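Local structure of peptidase C51 domain-containing protein (Streptococcus mutans, 3L9A) at residues F42-I45 with A46-N50; E49-I52 with K53-K57; F70-R73 with I74-Y78. The protein is of unknown function but belongs to a phage-associated protein with a CHAP domain, a family that commonly cleaves peptidoglycan, of which this chain is the C-terminal domain. One frame throughout, in Å; residues are numbered along the deposited sequence.

Contact 1 (F42-I45 with A46-N50); sequences FWVI and ADQEN. With NA (sodium ion), chain C.
Gln48 OE1 takes the backbone N-H of Ile45 at 3.1 Å from Ile45 N, a nearly straight bond (162° at the hydrogen) that lies in the amide plane on a lone pair. Water 1 sits 2.8 Å from Gln48 OE1 and is equally close to Trp43 O, joining the Trp43 carbonyl to the first turn of the helix. With CG beside its backbone N (chi1 -70°), the extended Gln48 chain lies against Ile45. There Ile45 CG1, lodged between its own N and carbonyl carbon (chi1 64°), comes within 3.6 Å of Gln48 OE1. This is one half of a capping box: Ile45 is the N-cap of helix 46-55 and Gln48 its N3 residue, while an isoleucine side chain cannot supply the reciprocal bond. The helix proper starts with Glu49 N bonded to Ile45 O at 2.9 Å. Phe42 brings CE1 beside the same amide, ring and amide being almost perpendicular, and Gln48 NE2 turns to Asn86 and to Glu76 of the second subunit. Val44 CG2 rests 3.8 Å from Glu49 CB. The extended Glu49 reaches on, OE2 binding the sodium ion at 2.7 Å and hydrogen-bonding to Tyr61 OH, while water 2 links OE1 to the metal.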
ATOM      1  N   PHE A  42       8.432 -11.499  -8.995  1.00  5.60           N
ATOM      2  CA  PHE A  42       8.688 -12.891  -9.341  1.00  5.33           C
ATOM      3  C   PHE A  42       8.146 -13.230 -10.716  1.00  5.33           C
ATOM      4  O   PHE A  42       7.293 -12.533 -11.257  1.00  5.46           O
ATOM      5  CB  PHE A  42       8.191 -13.864  -8.246  1.00  6.08           C
ATOM      6  CG  PHE A  42       6.707 -14.122  -8.236  1.00  5.77           C
ATOM      7  CD1 PHE A  42       6.215 -15.364  -8.623  1.00  7.23           C
ATOM      8  CD2 PHE A  42       5.813 -13.166  -7.756  1.00  6.84           C
ATOM      9  CE1 PHE A  42       4.851 -15.638  -8.577  1.00  8.18           C
ATOM     10  CE2 PHE A  42       4.440 -13.428  -7.717  1.00  7.23           C
ATOM     11  CZ  PHE A  42       3.958 -14.668  -8.119  1.00  8.26           C
ATOM     12  N   TRP A  43       8.686 -14.305 -11.284  1.00  5.21           N
ATOM     13  CA  TRP A  43       8.312 -14.790 -12.597  1.00  5.30           C
ATOM     14  C   TRP A  43       7.035 -15.613 -12.475  1.00  5.20           C
ATOM     15  O   TRP A  43       7.025 -16.673 -11.860  1.00  5.87           O
ATOM     16  CB  TRP A  43       9.473 -15.617 -13.132  1.00  5.75           C
ATOM     17  CG  TRP A  43       9.336 -16.163 -14.524  1.00  5.77           C
ATOM     18  CD1 TRP A  43       8.318 -15.942 -15.426  1.00  6.09           C
ATOM     19  CD2 TRP A  43      10.284 -17.007 -15.184  1.00  5.88           C
ATOM     20  NE1 TRP A  43       8.583 -16.618 -16.603  1.00  6.13           N
ATOM     21  CE2 TRP A  43       9.780 -17.278 -16.476  1.00  6.22           C
ATOM     22  CE3 TRP A  43      11.512 -17.570 -14.798  1.00  6.14           C
ATOM     23  CZ2 TRP A  43      10.466 -18.094 -17.384  1.00  6.34           C
ATOM     24  CZ3 TRP A  43      12.184 -18.380 -15.694  1.00  6.64           C
ATOM     25  CH2 TRP A  43      11.661 -18.635 -16.970  1.00  7.13           C
ATOM     26  N   VAL A  44       5.952 -15.102 -13.057  1.00  5.30           N
ATOM     27  CA  VAL A  44       4.663 -15.782 -12.997  1.00  6.11           C
ATOM     28  C   VAL A  44       4.485 -16.733 -14.166  1.00  6.50           C
ATOM     29  O   VAL A  44       4.921 -16.447 -15.273  1.00  7.63           O
ATOM     30  CB  VAL A  44       3.460 -14.782 -12.949  1.00  6.22           C
ATOM     31  CG1 VAL A  44       3.459 -14.019 -11.635  1.00  8.12           C
ATOM     32  CG2 VAL A  44       3.430 -13.832 -14.159  1.00  7.64           C
ATOM     33  N   ILE A  45       3.826 -17.856 -13.920  1.00  6.26           N
ATOM     34  CA  ILE A  45       3.362 -18.695 -15.021  1.00  7.04           C
ATOM     35  C   ILE A  45       2.067 -18.103 -15.589  1.00  7.22           C
ATOM     36  O   ILE A  45       1.417 -17.259 -14.948  1.00  6.49           O
ATOM     37  CB  ILE A  45       3.176 -20.181 -14.609  1.00  7.36           C
ATOM     38  CG1 ILE A  45       2.070 -20.348 -13.557  1.00  7.87           C
ATOM     39  CG2 ILE A  45       4.507 -20.782 -14.151  1.00  8.66           C
ATOM     40  CD1 ILE A  45       1.589 -21.796 -13.391  1.00  9.56           C
ATOM     41  N   ALA A  46       1.673 -18.549 -16.778  1.00  7.52           N
ATOM     42  CA  ALA A  46       0.510 -17.948 -17.439  1.00  8.00           C
ATOM     43  C   ALA A  46      -0.738 -17.967 -16.566  1.00  7.35           C
ATOM     44  O   ALA A  46      -1.475 -16.974 -16.501  1.00  7.39           O
ATOM     45  CB  ALA A  46       0.236 -18.620 -18.788  1.00  9.02           C
ATOM     46  N   ASP A  47      -0.998 -19.080 -15.888  1.00  7.51           N
ATOM     47  CA  ASP A  47      -2.204 -19.152 -15.061  1.00  7.66           C
ATOM     48  C   ASP A  47      -2.174 -18.135 -13.923  1.00  6.95           C
ATOM     49  O   ASP A  47      -3.219 -17.608 -13.520  1.00  6.87           O
ATOM     50  CB  ASP A  47      -2.410 -20.561 -14.490  1.00  9.00           C
ATOM     51  CG  ASP A  47      -2.961 -21.549 -15.507  0.70 10.51           C
ATOM     52  OD1 ASP A  47      -3.626 -21.133 -16.477  0.70 12.68           O
ATOM     53  OD2 ASP A  47      -2.742 -22.766 -15.317  0.70 13.44           O
ATOM     54  N   GLN A  48      -0.987 -17.882 -13.379  1.00  6.48           N
ATOM     55  CA  GLN A  48      -0.837 -16.859 -12.345  1.00  6.37           C
ATOM     56  C   GLN A  48      -1.007 -15.444 -12.908  1.00  5.99           C
ATOM     57  O   GLN A  48      -1.666 -14.604 -12.299  1.00  6.38           O
ATOM     58  CB  GLN A  48       0.515 -16.986 -11.661  1.00  6.35           C
ATOM     59  CG  GLN A  48       0.658 -18.218 -10.777  1.00  6.18           C
ATOM     60  CD  GLN A  48       2.060 -18.326 -10.207  1.00  6.32           C
ATOM     61  OE1 GLN A  48       3.041 -18.086 -10.911  1.00  6.72           O
ATOM     62  NE2 GLN A  48       2.161 -18.670  -8.930  1.00  7.04           N
ATOM     63  N   GLU A  49      -0.402 -15.182 -14.069  1.00  5.66           N
ATOM     64  CA  GLU A  49      -0.579 -13.917 -14.760  1.00  6.05           C
ATOM     65  C   GLU A  49      -2.072 -13.624 -14.950  1.00  5.66           C
ATOM     66  O   GLU A  49      -2.551 -12.515 -14.679  1.00  5.94           O
ATOM     67  CB  GLU A  49       0.129 -13.996 -16.116  1.00  5.80           C
ATOM     68  CG  GLU A  49       0.046 -12.725 -16.924  1.00  6.32           C
ATOM     69  CD  GLU A  49       0.738 -12.847 -18.275  1.00  6.94           C
ATOM     70  OE1 GLU A  49       1.229 -13.943 -18.613  1.00  8.84           O
ATOM     71  OE2 GLU A  49       0.777 -11.852 -19.022  1.00  7.30           O
ATOM     72  N   ASN A  50      -2.810 -14.635 -15.401  1.00  5.46           N
ATOM     73  CA  ASN A  50      -4.242 -14.467 -15.637  1.00  6.03           C
ATOM     74  C   ASN A  50      -5.033 -14.267 -14.357  1.00  5.94           C
ATOM     75  O   ASN A  50      -5.937 -13.434 -14.308  1.00  6.18           O
ATOM     76  CB  ASN A  50      -4.775 -15.615 -16.475  1.00  7.30           C
ATOM     77  CG  ASN A  50      -4.213 -15.585 -17.862  1.00  8.09           C
ATOM     78  OD1 ASN A  50      -3.888 -14.512 -18.377  1.00  9.66           O
ATOM     79  ND2 ASN A  50      -4.081 -16.751 -18.476  1.00  9.83           N
TER
HETATM   80 NA    NA C 240       1.609 -11.817 -21.555  1.00 28.71          NA
HETATM   81  O   HOH W   1       5.734 -18.797 -10.605  1.00  6.97           O
HETATM   82  O   HOH W   2       1.817 -14.467 -21.300  0.50 18.34           O
HETATM   83  O   HOH W   3       3.424 -12.515 -22.837  1.00 36.90           O

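Contact 2 (E49-I52 with K53-K57); sequences ENFI and KQVNK. With NA (sodium ion), chain C.
Residues 49-55 form the last turns of helix 46-55, with i to i+4 bonds from Lys53 N to Glu49 O, Gln54 N to Asn50 O and Val55 N to Phe51 O; the final one, from Asn56 N to Ile52 O at 2.7 Å, comes from the first residue to leave helical backbone angles. Gln54 N also makes a weak bond with Phe51 O. Lys53 folds back along the helix: a bend at chi3 (-69°) carries its CE past Asn50 OD1 at 3.8 Å and brings NZ to 4.3 Å from Glu49 OE2. The opposite charges are not in contact at that distance; Tyr61 OH is hydrogen-bonded to both groups and joins them, and the lysine may still help balance the carboxylate's charge. Phe51 and Val55, both deposited in two conformers, meet in the given ones with Phe51 CE2 3.9 Å from Val55 CG1. The extended Gln54 chain puts NE2 on Glu63 OE2 of the second subunit. Ile52 packs on Phe12 and His33 of the sheet and also reaches Ile77 of the second subunit; Phe51 meets Phe70 of that subunit and Val55 its Tyr78. This is the C-terminal part of an amphipathic helix whose apolar side chains meet both the domain's own sheet and a neighbouring subunit.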
ATOM      1  N   GLU A  49      -0.402 -15.182 -14.069  1.00  5.66           N
ATOM      2  CA  GLU A  49      -0.579 -13.917 -14.760  1.00  6.05           C
ATOM      3  C   GLU A  49      -2.072 -13.624 -14.950  1.00  5.66           C
ATOM      4  O   GLU A  49      -2.551 -12.515 -14.679  1.00  5.94           O
ATOM      5  CB  GLU A  49       0.129 -13.996 -16.116  1.00  5.80           C
ATOM      6  CG  GLU A  49       0.046 -12.725 -16.924  1.00  6.32           C
ATOM      7  CD  GLU A  49       0.738 -12.847 -18.275  1.00  6.94           C
ATOM      8  OE1 GLU A  49       1.229 -13.943 -18.613  1.00  8.84           O
ATOM      9  OE2 GLU A  49       0.777 -11.852 -19.022  1.00  7.30           O
ATOM     10  N   ASN A  50      -2.810 -14.635 -15.401  1.00  5.46           N
ATOM     11  CA  ASN A  50      -4.242 -14.467 -15.637  1.00  6.03           C
ATOM     12  C   ASN A  50      -5.033 -14.267 -14.357  1.00  5.94           C
ATOM     13  O   ASN A  50      -5.937 -13.434 -14.308  1.00  6.18           O
ATOM     14  CB  ASN A  50      -4.775 -15.615 -16.475  1.00  7.30           C
ATOM     15  CG  ASN A  50      -4.213 -15.585 -17.862  1.00  8.09           C
ATOM     16  OD1 ASN A  50      -3.888 -14.512 -18.377  1.00  9.66           O
ATOM     17  ND2 ASN A  50      -4.081 -16.751 -18.476  1.00  9.83           N
ATOM     18  N   PHE A  51      -4.673 -15.010 -13.318  0.70  5.89           N
ATOM     19  CA  PHE A  51      -5.278 -14.835 -12.005  0.70  6.30           C
ATOM     20  C   PHE A  51      -5.121 -13.396 -11.514  0.70  6.36           C
ATOM     21  O   PHE A  51      -6.083 -12.778 -11.055  0.70  6.43           O
ATOM     22  CB  PHE A  51      -4.636 -15.804 -11.012  0.70  6.83           C
ATOM     23  CG  PHE A  51      -5.168 -15.671  -9.617  0.70  7.14           C
ATOM     24  CD1 PHE A  51      -6.220 -16.466  -9.188  0.70  6.80           C
ATOM     25  CD2 PHE A  51      -4.642 -14.727  -8.736  0.70  8.26           C
ATOM     26  CE1 PHE A  51      -6.722 -16.337  -7.893  0.70  8.20           C
ATOM     27  CE2 PHE A  51      -5.154 -14.589  -7.446  0.70  8.73           C
ATOM     28  CZ  PHE A  51      -6.193 -15.399  -7.032  0.70  8.12           C
ATOM     29  N   ILE A  52      -3.905 -12.864 -11.623  1.00  6.22           N
ATOM     30  CA  ILE A  52      -3.628 -11.504 -11.192  1.00  6.18           C
ATOM     31  C   ILE A  52      -4.574 -10.533 -11.892  1.00  5.94           C
ATOM     32  O   ILE A  52      -5.088  -9.619 -11.255  1.00  6.17           O
ATOM     33  CB  ILE A  52      -2.157 -11.144 -11.436  1.00  5.65           C
ATOM     34  CG1 ILE A  52      -1.270 -11.908 -10.447  1.00  6.27           C
ATOM     35  CG2 ILE A  52      -1.927  -9.634 -11.305  1.00  6.41           C
ATOM     36  CD1 ILE A  52       0.171 -12.069 -10.913  1.00  6.63           C
ATOM     37  N   LYS A  53      -4.828 -10.754 -13.184  1.00  5.57           N
ATOM     38  CA  LYS A  53      -5.700  -9.853 -13.925  1.00  5.85           C
ATOM     39  C   LYS A  53      -7.174 -10.004 -13.555  1.00  5.94           C
ATOM     40  O   LYS A  53      -7.962  -9.111 -13.844  1.00  6.49           O
ATOM     41  CB  LYS A  53      -5.450  -9.974 -15.425  1.00  6.07           C
ATOM     42  CG  LYS A  53      -4.075  -9.426 -15.785  1.00  6.48           C
ATOM     43  CD  LYS A  53      -3.807  -9.343 -17.272  1.00  7.42           C
ATOM     44  CE  LYS A  53      -3.677 -10.695 -17.925  1.00  7.80           C
ATOM     45  NZ  LYS A  53      -3.238 -10.490 -19.348  1.00  8.58           N
ATOM     46  N   GLN A  54      -7.557 -11.111 -12.915  1.00  6.11           N
ATOM     47  CA  GLN A  54      -8.901 -11.202 -12.335  1.00  6.20           C
ATOM     48  C   GLN A  54      -9.029 -10.362 -11.062  1.00  6.58           C
ATOM     49  O   GLN A  54     -10.021  -9.647 -10.871  1.00  7.14           O
ATOM     50  CB  GLN A  54      -9.272 -12.648 -12.011  1.00  6.08           C
ATOM     51  CG  GLN A  54     -10.736 -12.800 -11.578  1.00  6.17           C
ATOM     52  CD  GLN A  54     -11.124 -14.236 -11.323  1.00  5.76           C
ATOM     53  OE1 GLN A  54     -10.606 -15.149 -11.957  1.00  6.64           O
ATOM     54  NE2 GLN A  54     -12.057 -14.441 -10.407  1.00  6.34           N
ATOM     55  N   VAL A  55      -8.042 -10.460 -10.178  0.70  7.21           N
ATOM     56  CA  VAL A  55      -8.169  -9.781  -8.896  0.70  8.04           C
ATOM     57  C   VAL A  55      -7.711  -8.322  -8.966  0.70  8.05           C
ATOM     58  O   VAL A  55      -8.138  -7.519  -8.136  0.70  8.83           O
ATOM     59  CB  VAL A  55      -7.529 -10.583  -7.728  0.70  8.52           C
ATOM     60  CG1 VAL A  55      -8.078 -12.010  -7.682  0.70  9.29           C
ATOM     61  CG2 VAL A  55      -6.030 -10.607  -7.845  0.70  9.57           C
ATOM     62  N   ASN A  56      -6.887  -7.992  -9.967  1.00  7.92           N
ATOM     63  CA  ASN A  56      -6.333  -6.659 -10.133  1.00  8.67           C
ATOM     64  C   ASN A  56      -6.468  -6.274 -11.594  1.00  9.15           C
ATOM     65  O   ASN A  56      -5.487  -6.216 -12.343  1.00 10.50           O
ATOM     66  CB  ASN A  56      -4.856  -6.710  -9.736  1.00  9.39           C
ATOM     67  CG  ASN A  56      -4.188  -5.346  -9.723  1.00 10.12           C
ATOM     68  OD1 ASN A  56      -4.804  -4.314 -10.018  1.00 13.12           O
ATOM     69  ND2 ASN A  56      -2.913  -5.333  -9.374  1.00  8.80           N
ATOM     70  N   LYS A  57      -7.697  -6.006 -12.006  1.00  9.59           N
ATOM     71  CA  LYS A  57      -7.999  -5.913 -13.431  1.00 10.97           C
ATOM     72  C   LYS A  57      -7.289  -4.764 -14.149  1.00 11.22           C
ATOM     73  O   LYS A  57      -7.089  -4.827 -15.363  1.00 12.78           O
ATOM     74  CB  LYS A  57      -9.511  -5.854 -13.663  1.00 11.85           C
ATOM     75  CG  LYS A  57     -10.159  -4.606 -13.115  1.00 13.27           C
ATOM     76  CD  LYS A  57     -11.677  -4.657 -13.230  1.00 16.21           C
ATOM     77  CE  LYS A  57     -12.288  -3.405 -12.617  1.00 18.37           C
ATOM     78  NZ  LYS A  57     -13.735  -3.582 -12.307  0.70 19.94           N
TER
HETATM   79 NA    NA C 240       1.609 -11.817 -21.555  1.00 28.71          NA
HETATM   80  O   HOH W   2       1.817 -14.467 -21.300  0.50 18.34           O
HETATM   81  O   HOH W   3       3.424 -12.515 -22.837  1.00 36.90           O

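Contact 3 (F70-R73 with I74-Y78); sequences FLQR and IVEIY
Arg73 and Glu76 cross at a slant, guanidinium and carboxylate planes 59° apart, and meet in a salt bridge of 2.8 Å between Arg73 NH1 and Glu76 OE1. The oxygen lies only 3° out of the guanidinium plane, at its edge, and offers its syn lone pair. Arg73 projects outward from the helix; its bend at chi2 (-76°) turns CD toward Glu76, whose extended chain leans back to meet it, and Arg73 CD comes within 3.3 Å of Glu76 OE1. The Gln72 and Glu76 side chains cross at about a right angle. Water 4 bridges the pair, accepting from Gln72 NE2 at 3.0 Å and donating to Glu76 OE2 at 2.6 Å. These i to i+3 and i to i+4 pairings run along helix 68-78, whose regular bonds include Glu76 N to Gln72 O and Ile77 N to Arg73 O. Glu76 OE1 has a further partner in Gln48 of the third subunit, so the salt bridge is part of an interface. Elsewhere on the helix, Leu71 and Ile74 lie side by side and point the same way, Leu71 CD2 4.1 Å from Ile74 CD1, and both pack on Phe82 of strand 81-83. Phe70 CD1 stands 4.3 Å from Ile74 CD1, its ring oblique to the methyl and meeting Phe51 of the third subunit.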
ATOM      1  N   PHE A  70      16.716  -1.953 -16.645  1.00  6.89           N
ATOM      2  CA  PHE A  70      15.374  -1.583 -16.211  1.00  6.57           C
ATOM      3  C   PHE A  70      15.049  -2.222 -14.854  1.00  5.91           C
ATOM      4  O   PHE A  70      14.523  -1.562 -13.944  1.00  5.72           O
ATOM      5  CB  PHE A  70      14.358  -1.996 -17.282  1.00  7.01           C
ATOM      6  CG  PHE A  70      13.025  -1.305 -17.143  1.00  6.73           C
ATOM      7  CD1 PHE A  70      12.019  -1.836 -16.347  1.00  6.87           C
ATOM      8  CD2 PHE A  70      12.794  -0.102 -17.806  1.00  8.31           C
ATOM      9  CE1 PHE A  70      10.787  -1.174 -16.217  1.00  7.02           C
ATOM     10  CE2 PHE A  70      11.572   0.566 -17.689  1.00  8.48           C
ATOM     11  CZ  PHE A  70      10.575   0.035 -16.891  1.00  7.91           C
ATOM     12  N   LEU A  71      15.380  -3.503 -14.704  1.00  5.42           N
ATOM     13  CA  LEU A  71      15.161  -4.161 -13.420  1.00  5.34           C
ATOM     14  C   LEU A  71      15.991  -3.520 -12.306  1.00  5.29           C
ATOM     15  O   LEU A  71      15.525  -3.402 -11.183  1.00  5.50           O
ATOM     16  CB  LEU A  71      15.410  -5.669 -13.506  1.00  5.76           C
ATOM     17  CG  LEU A  71      14.638  -6.448 -14.581  1.00  5.53           C
ATOM     18  CD1 LEU A  71      14.797  -7.947 -14.363  1.00  6.07           C
ATOM     19  CD2 LEU A  71      13.163  -6.078 -14.622  1.00  5.51           C
ATOM     20  N   GLN A  72      17.200  -3.068 -12.632  1.00  5.28           N
ATOM     21  CA  GLN A  72      18.035  -2.395 -11.645  1.00  5.44           C
ATOM     22  C   GLN A  72      17.402  -1.093 -11.155  1.00  5.07           C
ATOM     23  O   GLN A  72      17.507  -0.764  -9.979  1.00  5.69           O
ATOM     24  CB  GLN A  72      19.448  -2.166 -12.194  1.00  6.02           C
ATOM     25  CG  GLN A  72      20.411  -1.521 -11.176  1.00  6.74           C
ATOM     26  CD  GLN A  72      20.615  -2.371  -9.931  1.00  7.33           C
ATOM     27  OE1 GLN A  72      20.459  -3.592  -9.970  1.00  8.87           O
ATOM     28  NE2 GLN A  72      20.977  -1.732  -8.818  1.00  8.86           N
ATOM     29  N   ARG A  73      16.709  -0.374 -12.039  1.00  5.21           N
ATOM     30  CA  ARG A  73      15.953   0.793 -11.595  1.00  5.73           C
ATOM     31  C   ARG A  73      14.862   0.402 -10.602  1.00  5.67           C
ATOM     32  O   ARG A  73      14.610   1.124  -9.648  1.00  5.46           O
ATOM     33  CB  ARG A  73      15.353   1.532 -12.786  1.00  6.37           C
ATOM     34  CG  ARG A  73      16.340   2.273 -13.654  1.00  8.17           C
ATOM     35  CD  ARG A  73      16.805   3.578 -13.000  1.00 10.57           C
ATOM     36  NE  ARG A  73      17.659   4.311 -13.933  1.00 11.08           N
ATOM     37  CZ  ARG A  73      18.872   4.787 -13.664  1.00  9.58           C
ATOM     38  NH1 ARG A  73      19.416   4.663 -12.459  1.00  9.50           N
ATOM     39  NH2 ARG A  73      19.536   5.424 -14.620  1.00 10.68           N
ATOM     40  N   ILE A  74      14.203  -0.730 -10.831  1.00  5.39           N
ATOM     41  CA  ILE A  74      13.192  -1.205  -9.901  1.00  5.85           C
ATOM     42  C   ILE A  74      13.827  -1.461  -8.520  1.00  5.69           C
ATOM     43  O   ILE A  74      13.252  -1.107  -7.486  1.00  6.03           O
ATOM     44  CB  ILE A  74      12.458  -2.449 -10.438  1.00  5.52           C
ATOM     45  CG1 ILE A  74      11.704  -2.107 -11.730  1.00  6.40           C
ATOM     46  CG2 ILE A  74      11.511  -2.995  -9.369  1.00  6.29           C
ATOM     47  CD1 ILE A  74      11.087  -3.296 -12.430  1.00  6.61           C
ATOM     48  N   VAL A  75      15.013  -2.073  -8.502  1.00  6.00           N
ATOM     49  CA  VAL A  75      15.746  -2.275  -7.256  1.00  6.32           C
ATOM     50  C   VAL A  75      16.056  -0.930  -6.575  1.00  5.94           C
ATOM     51  O   VAL A  75      15.812  -0.760  -5.373  1.00  6.40           O
ATOM     52  CB  VAL A  75      17.033  -3.096  -7.496  1.00  6.42           C
ATOM     53  CG1 VAL A  75      17.908  -3.132  -6.248  1.00  7.55           C
ATOM     54  CG2 VAL A  75      16.681  -4.504  -7.955  1.00  7.48           C
ATOM     55  N   GLU A  76      16.559   0.031  -7.347  1.00  6.27           N
ATOM     56  CA  GLU A  76      16.949   1.328  -6.781  1.00  6.57           C
ATOM     57  C   GLU A  76      15.779   2.071  -6.159  1.00  6.76           C
ATOM     58  O   GLU A  76      15.883   2.614  -5.052  1.00  7.13           O
ATOM     59  CB  GLU A  76      17.539   2.231  -7.869  1.00  7.33           C
ATOM     60  CG  GLU A  76      18.889   1.799  -8.380  1.00  7.95           C
ATOM     61  CD  GLU A  76      19.253   2.445  -9.702  1.00  8.28           C
ATOM     62  OE1 GLU A  76      18.519   3.333 -10.182  1.00  8.19           O
ATOM     63  OE2 GLU A  76      20.285   2.040 -10.265  1.00 11.28           O
ATOM     64  N   ILE A  77      14.676   2.117  -6.902  0.70  6.59           N
ATOM     65  CA  ILE A  77      13.567   2.976  -6.532  0.70  7.28           C
ATOM     66  C   ILE A  77      12.657   2.285  -5.533  0.70  6.83           C
ATOM     67  O   ILE A  77      12.197   2.922  -4.587  0.50  6.92           O
ATOM     68  CB  ILE A  77      12.752   3.475  -7.768  0.70  8.33           C
ATOM     69  CG1 ILE A  77      13.486   4.592  -8.519  0.70 10.85           C
ATOM     70  CG2 ILE A  77      11.440   4.097  -7.325  0.70  8.69           C
ATOM     71  CD1 ILE A  77      14.832   4.260  -8.993  0.70 12.80           C
ATOM     72  N   TYR A  78      12.402   0.994  -5.728  1.00  6.50           N
ATOM     73  CA  TYR A  78      11.407   0.263  -4.951  1.00  6.89           C
ATOM     74  C   TYR A  78      11.966  -0.792  -4.010  1.00  6.85           C
ATOM     75  O   TYR A  78      11.192  -1.428  -3.297  1.00  7.27           O
ATOM     76  CB  TYR A  78      10.305  -0.315  -5.869  1.00  7.46           C
ATOM     77  CG  TYR A  78       9.607   0.757  -6.680  1.00  7.27           C
ATOM     78  CD1 TYR A  78       8.796   1.710  -6.050  1.00  7.82           C
ATOM     79  CD2 TYR A  78       9.755   0.832  -8.063  1.00  9.26           C
ATOM     80  CE1 TYR A  78       8.165   2.717  -6.773  1.00  8.46           C
ATOM     81  CE2 TYR A  78       9.121   1.833  -8.798  1.00 10.28           C
ATOM     82  CZ  TYR A  78       8.330   2.772  -8.142  1.00  9.10           C
ATOM     83  OH  TYR A  78       7.717   3.756  -8.879  1.00  9.79           O
TER
HETATM   84  O   HOH W   4      22.218   0.981  -8.934  1.00 14.66           O

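In the fold
Contact 1 leads from strand 40-43 into helix 46-55 and contact 2 continues it, with centres 9 Å apart; they share Glu49 and Asn50 and touch where Val44 CG1 meets Ile52 CD1 at 3.9 Å. Both include the sodium ion, bound through the shared Glu49, and a glycerol, probably from the crystallisation liquor, is about 3 Å from the Glu49 side chain. Contact 3, on helix 68-78, lies on the opposite side of the chain's centre, its own centre 21 Å from contact 1 and 23 Å from contact 2. The two helices do come together between subunits: residues of contacts 1 and 2 pack on residues 70-78 of the second subunit, while contact 3 receives residues 48-55 of the third.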